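Local coordinates for anastral spindle 2, SAS 4 (Drosophila melanogaster, PDB 4BY2), which probably acts as a tubulin-binding molecular adaptor, here as its TCP domain fused to the proline-rich motif of its centriole-assembly partner Ana2, at residues Phe65-Lys76 and Trp79-Ala90; His154-Ile162 and Leu171-Gly179. All coordinates share one frame; numbering follows the deposited sequence.

Contact 1. Residues Phe65-Lys76 and Trp79-Ala90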
# COMPACT_ATOMS: atom_id res chain seq x y z
N PHE A 65 6.82 31.31 -16.63
CA PHE A 65 6.28 30.73 -15.41
C PHE A 65 6.77 29.30 -15.16
O PHE A 65 7.11 28.97 -14.01
CB PHE A 65 4.74 30.82 -15.39
CG PHE A 65 4.22 31.96 -14.55
CD1 PHE A 65 4.05 33.22 -15.09
CD2 PHE A 65 3.93 31.78 -13.20
CE1 PHE A 65 3.58 34.29 -14.31
CE2 PHE A 65 3.46 32.84 -12.42
CZ PHE A 65 3.29 34.08 -12.98
N LYS A 66 6.83 28.45 -16.21
CA LYS A 66 7.34 27.08 -16.10
C LYS A 66 8.87 27.13 -16.26
O LYS A 66 9.38 27.29 -17.37
CB LYS A 66 6.69 26.17 -17.16
CG LYS A 66 7.10 24.70 -17.06
CD LYS A 66 7.13 24.04 -18.43
CE LYS A 66 7.84 22.71 -18.40
NZ LYS A 66 8.05 22.17 -19.77
N ARG A 67 9.60 27.03 -15.13
CA ARG A 67 11.06 27.10 -15.09
C ARG A 67 11.71 25.70 -15.09
O ARG A 67 11.74 25.03 -14.05
CB ARG A 67 11.53 27.95 -13.89
CG ARG A 67 12.94 28.50 -14.04
CD ARG A 67 13.25 29.54 -12.97
NE ARG A 67 13.77 28.94 -11.74
CZ ARG A 67 14.25 29.63 -10.71
NH1 ARG A 67 14.28 30.96 -10.76
NH2 ARG A 67 14.70 29.01 -9.64
N GLU A 68 12.22 25.26 -16.26
CA GLU A 68 12.88 23.97 -16.45
C GLU A 68 14.41 24.14 -16.40
O GLU A 68 15.04 24.32 -17.44
CB GLU A 68 12.41 23.31 -17.77
CG GLU A 68 12.81 21.85 -17.93
CD GLU A 68 12.46 21.20 -19.26
OE1 GLU A 68 11.31 21.38 -19.74
OE2 GLU A 68 13.33 20.48 -19.81
N ILE A 69 14.99 24.10 -15.19
CA ILE A 69 16.44 24.25 -15.02
C ILE A 69 17.15 22.89 -15.21
O ILE A 69 16.82 21.92 -14.52
CB ILE A 69 16.86 25.01 -13.71
CG1 ILE A 69 18.40 25.09 -13.55
CG2 ILE A 69 16.18 24.46 -12.45
CD1 ILE A 69 18.91 26.28 -12.75
N THR A 70 18.09 22.83 -16.17
CA THR A 70 18.89 21.66 -16.50
C THR A 70 20.29 21.85 -15.90
O THR A 70 21.01 22.77 -16.31
CB THR A 70 18.91 21.43 -18.03
OG1 THR A 70 17.57 21.43 -18.53
CG2 THR A 70 19.60 20.13 -18.43
N ASN A 71 20.67 21.00 -14.93
CA ASN A 71 21.97 21.05 -14.24
C ASN A 71 23.14 20.61 -15.15
O ASN A 71 22.91 20.06 -16.23
CB ASN A 71 21.94 20.23 -12.95
CG ASN A 71 20.99 20.75 -11.89
OD1 ASN A 71 19.78 20.86 -12.11
ND2 ASN A 71 21.52 21.04 -10.72
N ALA A 72 24.38 20.84 -14.68
CA ALA A 72 25.63 20.51 -15.38
C ALA A 72 25.77 19.01 -15.70
O ALA A 72 26.19 18.66 -16.81
CB ALA A 72 26.83 20.98 -14.57
N ASP A 73 25.39 18.13 -14.74
CA ASP A 73 25.46 16.67 -14.89
C ASP A 73 24.42 16.10 -15.87
O ASP A 73 24.61 15.00 -16.39
CB ASP A 73 25.37 15.98 -13.51
CG ASP A 73 24.05 16.18 -12.78
OD1 ASP A 73 23.72 17.35 -12.46
OD2 ASP A 73 23.38 15.17 -12.49
N GLY A 74 23.34 16.85 -16.09
CA GLY A 74 22.25 16.46 -16.98
C GLY A 74 20.91 16.31 -16.29
O GLY A 74 19.89 16.13 -16.96
N SER A 75 20.91 16.35 -14.94
CA SER A 75 19.71 16.24 -14.11
C SER A 75 18.85 17.51 -14.24
O SER A 75 19.39 18.61 -14.26
CB SER A 75 20.08 16.00 -12.65
OG SER A 75 20.87 17.04 -12.12
N LYS A 76 17.52 17.34 -14.34
CA LYS A 76 16.60 18.46 -14.50
C LYS A 76 15.74 18.72 -13.27
O LYS A 76 15.37 17.78 -12.56
CB LYS A 76 15.71 18.27 -15.74
CG LYS A 76 16.45 18.46 -17.06
CD LYS A 76 15.56 18.24 -18.26
CE LYS A 76 16.31 18.43 -19.55
NZ LYS A 76 15.43 18.27 -20.74
N TRP A 79 10.21 23.78 -12.06
CA TRP A 79 9.40 24.57 -11.14
C TRP A 79 8.10 24.92 -11.83
O TRP A 79 8.11 25.55 -12.89
CB TRP A 79 10.14 25.83 -10.68
CG TRP A 79 11.39 25.55 -9.90
CD1 TRP A 79 12.64 25.35 -10.40
CD2 TRP A 79 11.50 25.49 -8.47
NE1 TRP A 79 13.53 25.16 -9.36
CE2 TRP A 79 12.86 25.25 -8.17
CE3 TRP A 79 10.59 25.62 -7.41
CZ2 TRP A 79 13.33 25.12 -6.86
CZ3 TRP A 79 11.05 25.49 -6.11
CH2 TRP A 79 12.41 25.25 -5.84
N TYR A 80 6.97 24.46 -11.26
CA TYR A 80 5.64 24.69 -11.81
C TYR A 80 4.95 25.90 -11.14
O TYR A 80 5.31 26.24 -10.01
CB TYR A 80 4.80 23.40 -11.71
CG TYR A 80 5.26 22.32 -12.66
CD1 TYR A 80 4.77 22.25 -13.96
CD2 TYR A 80 6.19 21.36 -12.26
CE1 TYR A 80 5.20 21.26 -14.85
CE2 TYR A 80 6.63 20.37 -13.14
CZ TYR A 80 6.13 20.33 -14.43
OH TYR A 80 6.56 19.35 -15.30
N PRO A 81 4.01 26.60 -11.83
CA PRO A 81 3.38 27.80 -11.22
C PRO A 81 2.59 27.55 -9.93
O PRO A 81 2.57 28.41 -9.06
CB PRO A 81 2.48 28.34 -12.34
CG PRO A 81 2.98 27.71 -13.59
CD PRO A 81 3.48 26.37 -13.19
N ASN A 82 1.95 26.36 -9.82
CA ASN A 82 1.15 25.93 -8.66
C ASN A 82 1.97 25.75 -7.37
O ASN A 82 1.41 25.83 -6.27
CB ASN A 82 0.35 24.66 -8.99
CG ASN A 82 1.13 23.61 -9.76
OD1 ASN A 82 2.27 23.28 -9.43
ND2 ASN A 82 0.51 23.06 -10.79
N GLY A 83 3.27 25.50 -7.51
CA GLY A 83 4.19 25.30 -6.40
C GLY A 83 4.96 23.99 -6.43
O GLY A 83 5.82 23.77 -5.58
N ASN A 84 4.64 23.12 -7.42
CA ASN A 84 5.28 21.82 -7.59
C ASN A 84 6.71 21.91 -8.11
O ASN A 84 7.02 22.81 -8.90
CB ASN A 84 4.45 20.91 -8.52
CG ASN A 84 3.08 20.54 -8.02
OD1 ASN A 84 2.67 20.86 -6.90
ND2 ASN A 84 2.32 19.86 -8.86
N LEU A 85 7.56 20.97 -7.67
CA LEU A 85 8.95 20.85 -8.08
C LEU A 85 9.22 19.42 -8.55
O LEU A 85 9.28 18.50 -7.73
CB LEU A 85 9.91 21.30 -6.95
CG LEU A 85 11.43 21.10 -7.16
CD1 LEU A 85 11.94 21.84 -8.39
CD2 LEU A 85 12.20 21.52 -5.92
N LYS A 86 9.35 19.22 -9.87
CA LYS A 86 9.62 17.92 -10.46
C LYS A 86 11.12 17.77 -10.69
O LYS A 86 11.70 18.53 -11.47
CB LYS A 86 8.83 17.75 -11.78
CG LYS A 86 8.76 16.31 -12.28
CD LYS A 86 8.35 16.27 -13.75
CE LYS A 86 7.85 14.91 -14.18
NZ LYS A 86 6.43 14.69 -13.79
N LYS A 87 11.75 16.81 -10.00
CA LYS A 87 13.18 16.54 -10.14
C LYS A 87 13.39 15.26 -10.94
O LYS A 87 12.85 14.21 -10.57
CB LYS A 87 13.87 16.46 -8.77
CG LYS A 87 14.01 17.81 -8.06
CD LYS A 87 14.78 17.70 -6.75
CE LYS A 87 16.26 17.97 -6.92
NZ LYS A 87 16.98 17.93 -5.61
N ILE A 88 14.14 15.34 -12.05
CA ILE A 88 14.45 14.21 -12.92
C ILE A 88 15.95 13.93 -12.86
O ILE A 88 16.74 14.87 -12.97
CB ILE A 88 13.97 14.44 -14.39
CG1 ILE A 88 12.50 14.94 -14.45
CG2 ILE A 88 14.18 13.18 -15.25
CD1 ILE A 88 12.09 15.59 -15.77
N SER A 89 16.33 12.65 -12.70
CA SER A 89 17.73 12.21 -12.68
C SER A 89 18.33 12.35 -14.09
O SER A 89 17.59 12.27 -15.07
CB SER A 89 17.83 10.76 -12.21
OG SER A 89 17.09 9.89 -13.04
N ALA A 90 19.66 12.55 -14.18
CA ALA A 90 20.41 12.71 -15.44
C ALA A 90 20.06 11.64 -16.50
O ALA A 90 19.97 11.95 -17.69
CB ALA A 90 21.90 12.72 -15.16
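Arg67 and Trp79, both in the Sas-4 part of the fusion, form an antiparallel hydrogen-bonded pair. Arg67 N gives to Trp79 O at 3.1 Å, and Trp79 N gives to Arg67 O at 2.8 Å. Their side chains run side by side and make a cation-pi contact. Arg67 CZ sits 4.9 Å from the centroid of the five-membered ring of Trp79, over the ring face. The guanidinium stands almost upright on that face, with the two planes 84° apart. A bend in the Arg67 chain (chi3 87°) sets it there. Ile69 CG2 meets the indole edge, 4.1 Å from Trp79 NE1, and Leu85 CD1 packs on the face opposite Arg67. Beyond this pair, Phe65 CD2 rests 3.8 Å from Pro81 CB.

At the other end Lys76 and Ile88 form a second hydrogen-bonded pair. Strand 76-79 supplies Trp79 to the first pair and Lys76 to the second, and lies between strands 67-70 and 85-88. The turn before Lys76 is tied by Ser75 OG, which gives to Asp73 OD1 at 2.9 Å. Glu68 has a salt bridge to Lys76, 3.2 Å from NZ to OE2, and a weaker one to Lys66. Across the segments the backbone bonds and the Arg67-Trp79 pair do most of the joining; the Glu68 salt bridges stay within 65-76. Two lysines on one carboxylate would probably favour its ionised form.

Contact 2. Residues His154-Ile162 and Leu171-Gly179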
# COMPACT_ATOMS: atom_id res chain seq x y z
N HIS A 154 -2.05 -6.12 7.54
CA HIS A 154 -1.09 -6.46 8.59
C HIS A 154 -1.27 -5.45 9.73
O HIS A 154 -0.77 -4.32 9.64
CB HIS A 154 0.35 -6.42 8.04
CG HIS A 154 0.69 -7.57 7.13
ND1 HIS A 154 1.60 -8.53 7.50
CD2 HIS A 154 0.22 -7.85 5.89
CE1 HIS A 154 1.66 -9.38 6.48
NE2 HIS A 154 0.84 -9.01 5.49
N PHE A 155 -2.04 -5.83 10.76
CA PHE A 155 -2.35 -4.99 11.91
C PHE A 155 -1.14 -4.75 12.85
O PHE A 155 -0.23 -5.58 12.84
CB PHE A 155 -3.56 -5.57 12.68
CG PHE A 155 -4.86 -5.47 11.92
CD1 PHE A 155 -5.63 -4.31 11.96
CD2 PHE A 155 -5.32 -6.54 11.15
CE1 PHE A 155 -6.83 -4.22 11.25
CE2 PHE A 155 -6.52 -6.44 10.44
CZ PHE A 155 -7.27 -5.29 10.49
N PRO A 156 -1.11 -3.65 13.65
CA PRO A 156 0.04 -3.41 14.54
C PRO A 156 0.29 -4.48 15.62
O PRO A 156 1.41 -4.56 16.14
CB PRO A 156 -0.25 -2.04 15.16
CG PRO A 156 -1.26 -1.41 14.26
CD PRO A 156 -2.09 -2.55 13.77
N ASN A 157 -0.73 -5.30 15.94
CA ASN A 157 -0.64 -6.38 16.93
C ASN A 157 -0.17 -7.71 16.30
O ASN A 157 -0.39 -8.79 16.86
CB ASN A 157 -1.97 -6.54 17.69
CG ASN A 157 -3.21 -6.80 16.85
OD1 ASN A 157 -3.14 -7.10 15.65
ND2 ASN A 157 -4.37 -6.69 17.47
N ASN A 158 0.49 -7.62 15.11
CA ASN A 158 1.05 -8.71 14.30
C ASN A 158 0.00 -9.70 13.74
O ASN A 158 0.38 -10.74 13.20
CB ASN A 158 2.18 -9.45 15.05
CG ASN A 158 3.37 -8.57 15.32
OD1 ASN A 158 4.18 -8.29 14.43
ND2 ASN A 158 3.49 -8.10 16.55
N SER A 159 -1.30 -9.35 13.81
CA SER A 159 -2.39 -10.16 13.27
C SER A 159 -2.59 -9.82 11.79
O SER A 159 -2.56 -8.64 11.42
CB SER A 159 -3.69 -9.93 14.04
OG SER A 159 -3.55 -10.30 15.40
N ILE A 160 -2.78 -10.84 10.94
CA ILE A 160 -2.97 -10.67 9.50
C ILE A 160 -4.38 -11.08 9.07
O ILE A 160 -4.81 -12.19 9.38
CB ILE A 160 -1.85 -11.38 8.68
CG1 ILE A 160 -0.43 -10.96 9.15
CG2 ILE A 160 -2.01 -11.14 7.17
CD1 ILE A 160 0.65 -12.03 8.98
N LYS A 161 -5.08 -10.19 8.35
CA LYS A 161 -6.42 -10.43 7.82
C LYS A 161 -6.32 -10.62 6.30
O LYS A 161 -5.86 -9.71 5.59
CB LYS A 161 -7.37 -9.27 8.18
CG LYS A 161 -8.84 -9.49 7.83
CD LYS A 161 -9.65 -8.22 8.04
CE LYS A 161 -11.09 -8.38 7.64
NZ LYS A 161 -11.85 -7.12 7.83
N ILE A 162 -6.71 -11.80 5.80
CA ILE A 162 -6.68 -12.16 4.38
C ILE A 162 -8.12 -12.24 3.86
O ILE A 162 -8.95 -12.91 4.47
CB ILE A 162 -5.86 -13.46 4.10
CG1 ILE A 162 -4.50 -13.47 4.84
CG2 ILE A 162 -5.66 -13.69 2.60
CD1 ILE A 162 -4.44 -14.36 6.07
N LEU A 171 -15.23 -16.50 3.92
CA LEU A 171 -15.40 -15.05 3.95
C LEU A 171 -14.09 -14.29 4.23
O LEU A 171 -13.71 -13.42 3.44
CB LEU A 171 -16.47 -14.67 4.98
CG LEU A 171 -17.01 -13.26 4.87
CD1 LEU A 171 -18.32 -13.23 4.10
CD2 LEU A 171 -17.19 -12.65 6.25
N GLU A 172 -13.44 -14.58 5.37
CA GLU A 172 -12.19 -13.94 5.81
C GLU A 172 -11.30 -14.95 6.53
O GLU A 172 -11.80 -15.85 7.21
CB GLU A 172 -12.50 -12.77 6.77
CG GLU A 172 -13.00 -11.50 6.10
CD GLU A 172 -13.88 -10.61 6.97
OE1 GLU A 172 -13.77 -10.68 8.21
OE2 GLU A 172 -14.69 -9.85 6.39
N GLU A 173 -9.97 -14.79 6.38
CA GLU A 173 -8.96 -15.62 7.03
C GLU A 173 -8.09 -14.79 7.95
O GLU A 173 -7.75 -13.65 7.61
CB GLU A 173 -8.11 -16.39 6.02
CG GLU A 173 -8.72 -17.71 5.61
CD GLU A 173 -7.88 -18.52 4.64
OE1 GLU A 173 -7.66 -18.04 3.50
OE2 GLU A 173 -7.45 -19.64 5.01
N TRP A 174 -7.74 -15.35 9.11
CA TRP A 174 -6.94 -14.67 10.13
C TRP A 174 -5.73 -15.47 10.55
O TRP A 174 -5.83 -16.68 10.77
CB TRP A 174 -7.81 -14.34 11.34
CG TRP A 174 -8.70 -13.15 11.16
CD1 TRP A 174 -9.97 -13.15 10.65
CD2 TRP A 174 -8.40 -11.80 11.52
NE1 TRP A 174 -10.48 -11.87 10.67
CE2 TRP A 174 -9.54 -11.02 11.20
CE3 TRP A 174 -7.28 -11.16 12.08
CZ2 TRP A 174 -9.59 -9.64 11.43
CZ3 TRP A 174 -7.33 -9.80 12.31
CH2 TRP A 174 -8.47 -9.05 11.99
N ARG A 175 -4.57 -14.80 10.69
CA ARG A 175 -3.32 -15.39 11.14
C ARG A 175 -2.76 -14.54 12.28
O ARG A 175 -2.34 -13.41 12.05
CB ARG A 175 -2.31 -15.54 9.98
CG ARG A 175 -2.68 -16.62 8.98
CD ARG A 175 -1.50 -17.05 8.13
NE ARG A 175 -1.88 -18.06 7.14
CZ ARG A 175 -1.86 -19.37 7.34
NH1 ARG A 175 -1.49 -19.86 8.52
NH2 ARG A 175 -2.23 -20.21 6.38
N TYR A 176 -2.83 -15.07 13.51
CA TYR A 176 -2.39 -14.38 14.73
C TYR A 176 -0.90 -14.56 15.04
O TYR A 176 -0.26 -15.44 14.45
CB TYR A 176 -3.28 -14.78 15.92
CG TYR A 176 -4.74 -14.46 15.72
CD1 TYR A 176 -5.61 -15.38 15.13
CD2 TYR A 176 -5.27 -13.23 16.12
CE1 TYR A 176 -6.95 -15.08 14.92
CE2 TYR A 176 -6.62 -12.93 15.93
CZ TYR A 176 -7.45 -13.85 15.33
OH TYR A 176 -8.78 -13.55 15.14
N ALA A 177 -0.36 -13.71 15.94
CA ALA A 177 1.04 -13.70 16.37
C ALA A 177 1.54 -15.03 16.96
O ALA A 177 2.68 -15.41 16.71
CB ALA A 177 1.27 -12.56 17.36
N ASP A 178 0.67 -15.72 17.72
CA ASP A 178 0.97 -17.02 18.34
C ASP A 178 1.07 -18.15 17.31
O ASP A 178 1.81 -19.11 17.53
CB ASP A 178 -0.06 -17.36 19.44
CG ASP A 178 -1.52 -17.18 19.06
OD1 ASP A 178 -1.83 -17.21 17.84
OD2 ASP A 178 -2.36 -17.02 19.97
N GLY A 179 0.32 -18.03 16.22
CA GLY A 179 0.30 -19.00 15.14
C GLY A 179 -1.08 -19.51 14.77
O GLY A 179 -1.22 -20.28 13.82
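Ile160 with Arg175 and Ile162 with Glu173 are antiparallel hydrogen-bonded pairs, and the axes of 160-162 and 171-175 pass 4.7 Å apart at 154°. Strands 160-163 and 170-175 form a beta hairpin of the Sas-4 TCP domain. A classic beta bulge marks the second strand, where Leu171 and Glu172 both face Gln184 of the next.

The non-hydrogen-bonded pair, Lys161 and Trp174, brings the lysine chain onto the indole. Lys161 CB lies 3.9 Å from the centroid of the six-membered indole ring, nearly on its normal, in a CH-pi contact. With CG anti to the backbone N (chi1 -173°), the extended lysine chain passes across that face toward Glu172. Its NZ stays 4.1 Å from Glu172 OE1, beyond a salt bridge, and has a weak bond to Val24 O in the Ana2 part. Tyr176 OH lies over the opposite indole face. The Phe155 ring is near parallel to the indole, at 15°, but slid aside, so CE2 meets Trp174 CH2 at 3.6 Å. An alanine replacing Trp174 would strip Phe155 of its aromatic partner and is likely to leave the aliphatic part of Lys161 without its support.

On the other face Ile162 CD1 touches Arg175 CG, and Glu173 has a salt bridge to Lys170. Near the turn, Ser159 OG is weakly bonded to Asn157 OD1 and lies 3.5 Å from Tyr176 CD2.

In the fold
Contacts 1 and 2 follow one another along the antiparallel strands of the TCP domain, where each strand pairs with its neighbours in sequence. Their centres are 44 Å apart and their nearest atoms about 30 Å apart, so they do not touch. They lie on opposite sides of the chain's centre. Contact 1, centred 28 Å from it, includes 67-70, one of the two outermost strands in this chain. The centre of contact 2 is 17 Å from it, with further strands on both sides. Both meet the fused Ana2 part: Asn84 bonds to the carbonyl of Met12, and Lys161 weakly to that of Val24. In this construct one linear Ana2 segment thus reaches both regions.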